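Local structure of amine oxidase (Emericella nidulans, 3PGB) at residues A[223-231]-A[662-670]; A[356-364]-A[404-412]. The protein probably oxidises primary amines, using one copper ion and a topaquinone cofactor in each subunit, as in other copper amine oxidases. One frame throughout, in Å; residues are numbered along the deposited sequence.

Interaction 1. Residues A[223-231]-A[662-670]; sequences GIDPLWQDD and YNSQDIHNP
Gln229 and the turn around Ile667 make a buried loop-to-loop contact that joins the connection between strands 219-223 and 235-242, in the five-stranded antiparallel sheet, to a long loop of the catalytic domain between strands 646-650 and 686-698. The second partner is a type I beta turn running from Asp666 to Asn669, preceded by a short 3-10 segment around Ser664. The primary amide of Gln229 reaches across with both of its polar atoms. Its OE1 accepts from the turn nitrogen Ile667 N at 3.0 Å, a nearly straight bond of 162°, while NE2 donates to Ser664 O at 3.0 Å. The same NE2 also donates backwards to Leu227 O, so two carbonyls, one from each loop, fix the rotation of the amide; Arg178 adds a second donor to OE1. The side chain sets out beside the backbone N (chi1 -65°) and runs extended beyond CG, which carries the amide over to the turn. Ile667 lies against this amide, with CG1 3.7 Å from Gln229 OE1, and crosses Pro226 at about a right angle, Pro226 CG standing 4.2 Å from Ile667 CG2. Pro226 follows a cis peptide bond, and its CB faces Ser664 O. That carbonyl is also reached by a water that accepts from Leu227 N, and another water joins Asp225 OD1 to Ser664 OG, while Asp225 OD2 is hydrogen-bonded to Tyr406 OH. A third water links Asp230 OD1 with His668 NE2. The Trp228 ring makes a cation-pi contact with Arg571 of the second subunit. The His668 ring presents an edge to the backbone, Gln229 O lying near the ring plane and 3.1 Å from His668 CD2.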
loop_
_atom_site.group_PDB
_atom_site.type_symbol
_atom_site.label_atom_id
_atom_site.label_comp_id
_atom_site.label_asym_id
_atom_site.label_seq_id
_atom_site.Cartn_x
_atom_site.Cartn_y
_atom_site.Cartn_z
ATOM N N GLY A 223 -15.845 -17.602 26.598
ATOM C CA GLY A 223 -14.544 -17.081 26.995
ATOM C C GLY A 223 -13.387 -17.302 26.040
ATOM O O GLY A 223 -13.361 -16.752 24.938
ATOM N N ILE A 224 -12.430 -18.121 26.468
ATOM C CA ILE A 224 -11.090 -18.100 25.891
ATOM C C ILE A 224 -10.815 -19.184 24.855
ATOM O O ILE A 224 -11.415 -20.259 24.880
ATOM C CB ILE A 224 -10.001 -18.156 26.996
ATOM C CG1 ILE A 224 -9.999 -19.511 27.717
ATOM C CG2 ILE A 224 -10.215 -17.027 27.975
ATOM C CD1 ILE A 224 -8.922 -19.654 28.776
ATOM N N ASP A 225 -9.890 -18.861 23.952
ATOM C CA ASP A 225 -9.352 -19.783 22.969
ATOM C C ASP A 225 -7.893 -19.364 22.756
ATOM O O ASP A 225 -7.628 -18.226 22.369
ATOM C CB ASP A 225 -10.144 -19.682 21.659
ATOM C CG ASP A 225 -9.703 -20.706 20.600
ATOM O OD1 ASP A 225 -8.713 -21.437 20.814
ATOM O OD2 ASP A 225 -10.360 -20.769 19.536
ATOM N N PRO A 226 -6.934 -20.264 23.035
ATOM C CA PRO A 226 -7.094 -21.615 23.565
ATOM C C PRO A 226 -7.458 -21.615 25.045
ATOM O O PRO A 226 -7.403 -20.572 25.700
ATOM C CB PRO A 226 -5.711 -22.229 23.358
ATOM C CG PRO A 226 -4.795 -21.098 23.412
ATOM C CD PRO A 226 -5.513 -19.931 22.828
ATOM N N LEU A 227 -7.844 -22.779 25.554
ATOM C CA LEU A 227 -8.036 -22.956 26.984
ATOM C C LEU A 227 -6.667 -23.026 27.658
ATOM O O LEU A 227 -5.674 -23.406 27.028
ATOM C CB LEU A 227 -8.833 -24.232 27.271
ATOM C CG LEU A 227 -10.233 -24.342 26.664
ATOM C CD1 LEU A 227 -10.854 -25.689 27.013
ATOM C CD2 LEU A 227 -11.109 -23.206 27.139
ATOM N N TRP A 228 -6.614 -22.637 28.930
ATOM C CA TRP A 228 -5.357 -22.655 29.683
ATOM C C TRP A 228 -4.927 -24.090 29.919
ATOM O O TRP A 228 -5.736 -24.923 30.333
ATOM C CB TRP A 228 -5.508 -21.930 31.022
ATOM C CG TRP A 228 -5.393 -20.431 30.933
ATOM C CD1 TRP A 228 -5.459 -19.664 29.811
ATOM C CD2 TRP A 228 -5.242 -19.524 32.029
ATOM N NE1 TRP A 228 -5.337 -18.341 30.135
ATOM C CE2 TRP A 228 -5.206 -18.224 31.491
ATOM C CE3 TRP A 228 -5.133 -19.685 33.414
ATOM C CZ2 TRP A 228 -5.054 -17.091 32.284
ATOM C CZ3 TRP A 228 -4.986 -18.561 34.201
ATOM C CH2 TRP A 228 -4.946 -17.278 33.632
ATOM N N GLN A 229 -3.651 -24.363 29.658
ATOM C CA GLN A 229 -3.113 -25.722 29.672
ATOM C C GLN A 229 -1.811 -25.782 30.474
ATOM O O GLN A 229 -0.770 -26.201 29.976
ATOM C CB GLN A 229 -2.900 -26.213 28.230
ATOM C CG GLN A 229 -4.191 -26.357 27.431
ATOM C CD GLN A 229 -3.967 -26.333 25.927
ATOM O OE1 GLN A 229 -3.125 -27.058 25.401
ATOM N NE2 GLN A 229 -4.734 -25.502 25.227
ATOM N N ASP A 230 -1.890 -25.353 31.727
ATOM C CA ASP A 230 -0.763 -25.440 32.653
ATOM C C ASP A 230 -0.775 -26.781 33.385
ATOM O O ASP A 230 -1.728 -27.090 34.094
ATOM C CB ASP A 230 -0.822 -24.296 33.671
ATOM C CG ASP A 230 -0.596 -22.932 33.034
ATOM O OD1 ASP A 230 0.482 -22.729 32.425
ATOM O OD2 ASP A 230 -1.492 -22.058 33.148
ATOM N N ASP A 231 0.265 -27.584 33.169
ATOM C CA ASP A 231 0.592 -28.726 34.036
ATOM C C ASP A 231 -0.499 -29.799 34.156
ATOM O O ASP A 231 -0.895 -30.175 35.264
ATOM C CB ASP A 231 0.966 -28.215 35.437
ATOM N N TYR A 662 -5.407 -28.192 15.094
ATOM C CA TYR A 662 -5.523 -28.517 16.515
ATOM C C TYR A 662 -4.236 -28.268 17.300
ATOM O O TYR A 662 -4.024 -28.895 18.348
ATOM C CB TYR A 662 -5.967 -29.983 16.703
ATOM C CG TYR A 662 -7.178 -30.386 15.897
ATOM C CD1 TYR A 662 -8.285 -29.550 15.792
ATOM C CD2 TYR A 662 -7.224 -31.613 15.256
ATOM C CE1 TYR A 662 -9.400 -29.921 15.042
ATOM C CE2 TYR A 662 -8.331 -31.994 14.506
ATOM C CZ TYR A 662 -9.413 -31.145 14.403
ATOM O OH TYR A 662 -10.508 -31.528 13.668
ATOM N N ASN A 663 -3.379 -27.362 16.816
ATOM C CA ASN A 663 -2.265 -26.871 17.639
ATOM C C ASN A 663 -2.811 -26.304 18.964
ATOM O O ASN A 663 -2.200 -26.458 20.017
ATOM C CB ASN A 663 -1.437 -25.796 16.908
ATOM C CG ASN A 663 -0.420 -26.378 15.900
ATOM O OD1 ASN A 663 -0.336 -27.589 15.681
ATOM N ND2 ASN A 663 0.353 -25.491 15.286
ATOM N N SER A 664 -3.973 -25.662 18.897
ATOM C CA SER A 664 -4.657 -25.107 20.069
ATOM C C SER A 664 -5.058 -26.141 21.128
ATOM O O SER A 664 -5.338 -25.784 22.268
ATOM C CB SER A 664 -5.930 -24.396 19.614
ATOM O OG SER A 664 -6.822 -25.320 19.016
ATOM N N GLN A 665 -5.123 -27.411 20.743
ATOM C CA GLN A 665 -5.554 -28.465 21.656
ATOM C C GLN A 665 -4.430 -28.912 22.581
ATOM O O GLN A 665 -4.691 -29.471 23.644
ATOM C CB GLN A 665 -6.110 -29.665 20.876
ATOM C CG GLN A 665 -7.281 -29.323 19.963
ATOM C CD GLN A 665 -8.416 -28.635 20.696
ATOM O OE1 GLN A 665 -9.279 -29.293 21.286
ATOM N NE2 GLN A 665 -8.423 -27.298 20.662
ATOM N N ASP A 666 -3.187 -28.654 22.180
ATOM C CA ASP A 666 -2.021 -29.055 22.964
ATOM C C ASP A 666 -0.861 -28.077 22.710
ATOM O O ASP A 666 0.110 -28.388 22.013
ATOM C CB ASP A 666 -1.643 -30.496 22.606
ATOM C CG ASP A 666 -0.771 -31.158 23.654
ATOM O OD1 ASP A 666 -0.104 -30.445 24.428
ATOM O OD2 ASP A 666 -0.754 -32.407 23.692
ATOM N N ILE A 667 -0.973 -26.893 23.301
ATOM C CA ILE A 667 -0.040 -25.807 23.012
ATOM C C ILE A 667 1.389 -26.094 23.482
ATOM O O ILE A 667 2.338 -25.496 22.976
ATOM C CB ILE A 667 -0.543 -24.451 23.574
ATOM C CG1 ILE A 667 -0.502 -24.420 25.104
ATOM C CG2 ILE A 667 -1.958 -24.158 23.068
ATOM C CD1 ILE A 667 -1.239 -23.224 25.708
ATOM N N HIS A 668 1.541 -27.015 24.429
ATOM C CA HIS A 668 2.871 -27.439 24.883
ATOM C C HIS A 668 3.481 -28.543 24.012
ATOM O O HIS A 668 4.685 -28.777 24.069
ATOM C CB HIS A 668 2.815 -27.881 26.346
ATOM C CG HIS A 668 2.616 -26.746 27.303
ATOM N ND1 HIS A 668 3.648 -25.929 27.714
ATOM C CD2 HIS A 668 1.501 -26.284 27.919
ATOM C CE1 HIS A 668 3.177 -25.017 28.548
ATOM N NE2 HIS A 668 1.878 -25.214 28.694
ATOM N N ASN A 669 2.649 -29.219 23.219
ATOM C CA ASN A 669 3.114 -30.220 22.262
ATOM C C ASN A 669 2.170 -30.274 21.041
ATOM O O ASN A 669 1.394 -31.216 20.888
ATOM C CB ASN A 669 3.233 -31.588 22.951
ATOM C CG ASN A 669 3.826 -32.668 22.043
ATOM O OD1 ASN A 669 3.584 -33.861 22.245
ATOM N ND2 ASN A 669 4.597 -32.257 21.045
ATOM N N PRO A 670 2.223 -29.240 20.179
ATOM C CA PRO A 670 1.342 -29.164 19.015
ATOM C C PRO A 670 1.768 -30.103 17.884
ATOM O O PRO A 670 2.963 -30.373 17.744
ATOM C CB PRO A 670 1.501 -27.710 18.561
ATOM C CG PRO A 670 2.848 -27.326 19.004
ATOM C CD PRO A 670 3.078 -28.044 20.295
HETATM O O HOH W 1 -8.992 -23.885 19.803
HETATM O O HOH W 2 -7.853 -24.814 23.423
HETATM O O HOH W 3 0.164 -23.018 29.550
#

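Interaction 2. Residues A[356-364]-A[404-412]; sequences IAFNRDTGL and SYYGFGPYA
Arg360 lays its side chain along the 404-412 loop, with its guanidinium set among three backbone carbonyls. Tyr406 O sits over the centre of one face of that flat group, 3.7 Å above the plane, whereas Ser404 O lies at its edge. The bonds themselves are weak: Arg360 NH1 to Ser404 O at 2.9 Å and NH2 to Tyr405 O, both well bent. On the same group, Arg360 NH1 forms a salt bridge with Asp361 OD1, whose carboxylate is also paired with Arg135. A bend at chi2 (75°) helps turn the arginine along the loop, and its aliphatic part crosses the Pro410 ring obliquely, with Arg360 CD 3.5 Å from Pro410 CG. Behind the side chains the backbones are joined directly. Phe408 N donates to Asp361 O at 3.0 Å in an almost straight bond (171°), and Gly409 N donates to Arg360 O; both donors stand above the carbonyl plane they approach. Phe408 turns its ring edge to Asp361 O, with CD2 3.4 Å from that oxygen, while its CB rests on the Thr362-Gly363 peptide. The Phe358 ring meets Ala412 CB edge-on and has Gly363 CA over one face. Gly409 CA comes within 3.7 Å of Phe358 CZ and makes a CA-H...O contact with Asn359 O, so the backbones pack closely here. Asn359 OD1 accepts from Thr362 N and, on a lone pair in the carbonyl plane, from Thr362 OG1, which braces the turn from within. This is an Asx motif closing the hairpin between strands 352-359 and 363-371, set against the loop that follows Asp403, the predicted proton acceptor of the copper amine oxidase active site.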
loop_
_atom_site.group_PDB
_atom_site.type_symbol
_atom_site.label_atom_id
_atom_site.label_comp_id
_atom_site.label_asym_id
_atom_site.label_seq_id
_atom_site.Cartn_x
_atom_site.Cartn_y
_atom_site.Cartn_z
ATOM N N ILE A 356 -6.182 -23.736 -9.085
ATOM C CA ILE A 356 -6.877 -23.385 -7.855
ATOM C C ILE A 356 -7.054 -24.641 -7.003
ATOM O O ILE A 356 -7.417 -25.703 -7.508
ATOM C CB ILE A 356 -8.261 -22.768 -8.175
ATOM C CG1 ILE A 356 -8.084 -21.418 -8.877
ATOM C CG2 ILE A 356 -9.114 -22.603 -6.921
ATOM C CD1 ILE A 356 -9.388 -20.857 -9.432
ATOM N N ALA A 357 -6.769 -24.513 -5.712
ATOM C CA ALA A 357 -7.028 -25.572 -4.739
ATOM C C ALA A 357 -7.805 -24.985 -3.575
ATOM O O ALA A 357 -7.797 -23.773 -3.370
ATOM C CB ALA A 357 -5.733 -26.181 -4.262
ATOM N N PHE A 358 -8.482 -25.841 -2.818
ATOM C CA PHE A 358 -9.339 -25.371 -1.734
ATOM C C PHE A 358 -9.563 -26.441 -0.672
ATOM O O PHE A 358 -9.998 -27.543 -0.991
ATOM C CB PHE A 358 -10.689 -24.933 -2.306
ATOM C CG PHE A 358 -11.496 -24.079 -1.375
ATOM C CD1 PHE A 358 -12.421 -24.646 -0.516
ATOM C CD2 PHE A 358 -11.337 -22.708 -1.369
ATOM C CE1 PHE A 358 -13.172 -23.854 0.343
ATOM C CE2 PHE A 358 -12.080 -21.910 -0.518
ATOM C CZ PHE A 358 -13.004 -22.481 0.335
ATOM N N ASN A 359 -9.277 -26.117 0.587
ATOM C CA ASN A 359 -9.560 -27.040 1.690
ATOM C C ASN A 359 -10.324 -26.391 2.840
ATOM O O ASN A 359 -10.566 -25.186 2.834
ATOM C CB ASN A 359 -8.278 -27.733 2.185
ATOM C CG ASN A 359 -7.256 -26.773 2.750
ATOM O OD1 ASN A 359 -7.589 -25.688 3.241
ATOM N ND2 ASN A 359 -5.993 -27.176 2.695
ATOM N N ARG A 360 -10.729 -27.221 3.798
ATOM C CA ARG A 360 -11.455 -26.793 4.997
ATOM C C ARG A 360 -10.602 -25.894 5.899
ATOM O O ARG A 360 -11.091 -24.903 6.427
ATOM C CB ARG A 360 -11.989 -28.043 5.749
ATOM C CG ARG A 360 -11.822 -28.106 7.290
ATOM C CD ARG A 360 -12.788 -27.213 8.011
ATOM N NE ARG A 360 -13.071 -27.605 9.399
ATOM C CZ ARG A 360 -12.270 -27.398 10.446
ATOM N NH1 ARG A 360 -11.070 -26.849 10.312
ATOM N NH2 ARG A 360 -12.674 -27.766 11.652
ATOM N N ASP A 361 -9.328 -26.226 6.066
ATOM C CA ASP A 361 -8.485 -25.520 7.034
ATOM C C ASP A 361 -8.180 -24.083 6.622
ATOM O O ASP A 361 -8.447 -23.153 7.385
ATOM C CB ASP A 361 -7.170 -26.265 7.265
ATOM C CG ASP A 361 -7.365 -27.645 7.872
ATOM O OD1 ASP A 361 -8.454 -27.923 8.431
ATOM O OD2 ASP A 361 -6.404 -28.452 7.796
ATOM N N THR A 362 -7.635 -23.907 5.421
ATOM C CA THR A 362 -7.108 -22.610 4.996
ATOM C C THR A 362 -7.795 -22.025 3.756
ATOM O O THR A 362 -7.403 -20.966 3.270
ATOM C CB THR A 362 -5.596 -22.705 4.726
ATOM O OG1 THR A 362 -5.346 -23.707 3.731
ATOM C CG2 THR A 362 -4.852 -23.066 5.999
ATOM N N GLY A 363 -8.823 -22.702 3.254
ATOM C CA GLY A 363 -9.592 -22.186 2.133
ATOM C C GLY A 363 -8.793 -22.212 0.847
ATOM O O GLY A 363 -8.392 -23.273 0.390
ATOM N N LEU A 364 -8.544 -21.032 0.282
ATOM C CA LEU A 364 -7.972 -20.910 -1.064
ATOM C C LEU A 364 -6.475 -21.176 -1.075
ATOM O O LEU A 364 -5.773 -20.842 -0.127
ATOM C CB LEU A 364 -8.243 -19.508 -1.624
ATOM C CG LEU A 364 -7.808 -19.165 -3.049
ATOM C CD1 LEU A 364 -8.377 -20.138 -4.062
ATOM C CD2 LEU A 364 -8.249 -17.743 -3.366
ATOM N N SER A 404 -7.655 -21.686 11.667
ATOM C CA SER A 404 -7.827 -22.927 10.915
ATOM C C SER A 404 -8.498 -24.012 11.764
ATOM O O SER A 404 -8.984 -25.000 11.225
ATOM C CB SER A 404 -6.503 -23.423 10.338
ATOM O OG SER A 404 -5.673 -23.951 11.340
ATOM N N TYR A 405 -8.525 -23.824 13.081
ATOM C CA TYR A 405 -9.328 -24.664 13.973
ATOM C C TYR A 405 -10.800 -24.596 13.558
ATOM O O TYR A 405 -11.473 -25.622 13.454
ATOM C CB TYR A 405 -9.171 -24.203 15.427
ATOM C CG TYR A 405 -10.080 -24.914 16.410
ATOM C CD1 TYR A 405 -9.743 -26.166 16.918
ATOM C CD2 TYR A 405 -11.274 -24.335 16.832
ATOM C CE1 TYR A 405 -10.575 -26.828 17.822
ATOM C CE2 TYR A 405 -12.114 -24.993 17.738
ATOM C CZ TYR A 405 -11.758 -26.240 18.222
ATOM O OH TYR A 405 -12.575 -26.896 19.112
ATOM N N TYR A 406 -11.291 -23.384 13.321
ATOM C CA TYR A 406 -12.662 -23.185 12.867
ATOM C C TYR A 406 -12.742 -23.475 11.376
ATOM O O TYR A 406 -13.743 -24.022 10.894
ATOM C CB TYR A 406 -13.128 -21.765 13.182
ATOM C CG TYR A 406 -13.084 -21.455 14.661
ATOM C CD1 TYR A 406 -12.014 -20.762 15.216
ATOM C CD2 TYR A 406 -14.102 -21.889 15.516
ATOM C CE1 TYR A 406 -11.963 -20.494 16.577
ATOM C CE2 TYR A 406 -14.063 -21.620 16.880
ATOM C CZ TYR A 406 -12.991 -20.925 17.406
ATOM O OH TYR A 406 -12.937 -20.656 18.763
ATOM N N GLY A 407 -11.666 -23.120 10.666
ATOM C CA GLY A 407 -11.540 -23.346 9.231
ATOM C C GLY A 407 -11.957 -22.137 8.413
ATOM O O GLY A 407 -12.978 -21.533 8.689
ATOM N N PHE A 408 -11.168 -21.787 7.401
ATOM C CA PHE A 408 -11.550 -20.750 6.434
ATOM C C PHE A 408 -12.556 -21.262 5.391
ATOM O O PHE A 408 -13.450 -20.530 4.971
ATOM C CB PHE A 408 -10.306 -20.197 5.723
ATOM C CG PHE A 408 -9.509 -19.246 6.565
ATOM C CD1 PHE A 408 -9.713 -17.879 6.466
ATOM C CD2 PHE A 408 -8.572 -19.717 7.475
ATOM C CE1 PHE A 408 -8.992 -16.991 7.248
ATOM C CE2 PHE A 408 -7.851 -18.829 8.264
ATOM C CZ PHE A 408 -8.067 -17.463 8.144
ATOM N N GLY A 409 -12.401 -22.515 4.975
ATOM C CA GLY A 409 -13.259 -23.122 3.956
ATOM C C GLY A 409 -14.751 -23.204 4.259
ATOM O O GLY A 409 -15.570 -23.027 3.356
ATOM N N PRO A 410 -15.124 -23.501 5.517
ATOM C CA PRO A 410 -16.550 -23.565 5.865
ATOM C C PRO A 410 -17.270 -22.215 5.827
ATOM O O PRO A 410 -18.492 -22.166 5.644
ATOM C CB PRO A 410 -16.538 -24.105 7.304
ATOM C CG PRO A 410 -15.252 -24.785 7.447
ATOM C CD PRO A 410 -14.282 -24.008 6.613
ATOM N N TYR A 411 -16.522 -21.134 6.020
ATOM C CA TYR A 411 -17.104 -19.800 6.087
ATOM C C TYR A 411 -16.702 -18.938 4.894
ATOM O O TYR A 411 -16.725 -17.716 4.975
ATOM C CB TYR A 411 -16.711 -19.134 7.406
ATOM C CG TYR A 411 -16.974 -20.023 8.594
ATOM C CD1 TYR A 411 -18.267 -20.214 9.071
ATOM C CD2 TYR A 411 -15.939 -20.694 9.226
ATOM C CE1 TYR A 411 -18.520 -21.042 10.152
ATOM C CE2 TYR A 411 -16.176 -21.526 10.309
ATOM C CZ TYR A 411 -17.471 -21.693 10.767
ATOM O OH TYR A 411 -17.719 -22.509 11.841
ATOM N N ALA A 412 -16.349 -19.584 3.787
ATOM C CA ALA A 412 -16.105 -18.884 2.528
ATOM C C ALA A 412 -17.439 -18.727 1.780
ATOM O O ALA A 412 -17.636 -19.311 0.716
ATOM C CB ALA A 412 -15.090 -19.642 1.683
#

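How the interactions relate
The two contacts have centres about 21 Å apart, and along the chain both segments of interaction 2 fall between those of interaction 1. They meet through two neighbouring tyrosines of 404-412, Tyr405 and Tyr406. Tyr406 OH lies 2.7 Å from Asp225 OD2, a probable hydrogen bond, and Tyr405 packs on the 662-670 loop, its CE1 3.6 Å from Gln665 NE2 and its CD1 3.9 Å from Tyr662 CD1. Both contacts also approach Asp403, the predicted proton acceptor: the side chain of Phe408 is about 4 Å from that of Asp403, and that of Asp225 about 7 Å. The copper ion is farther off, about 13 Å from the Phe408 side chain.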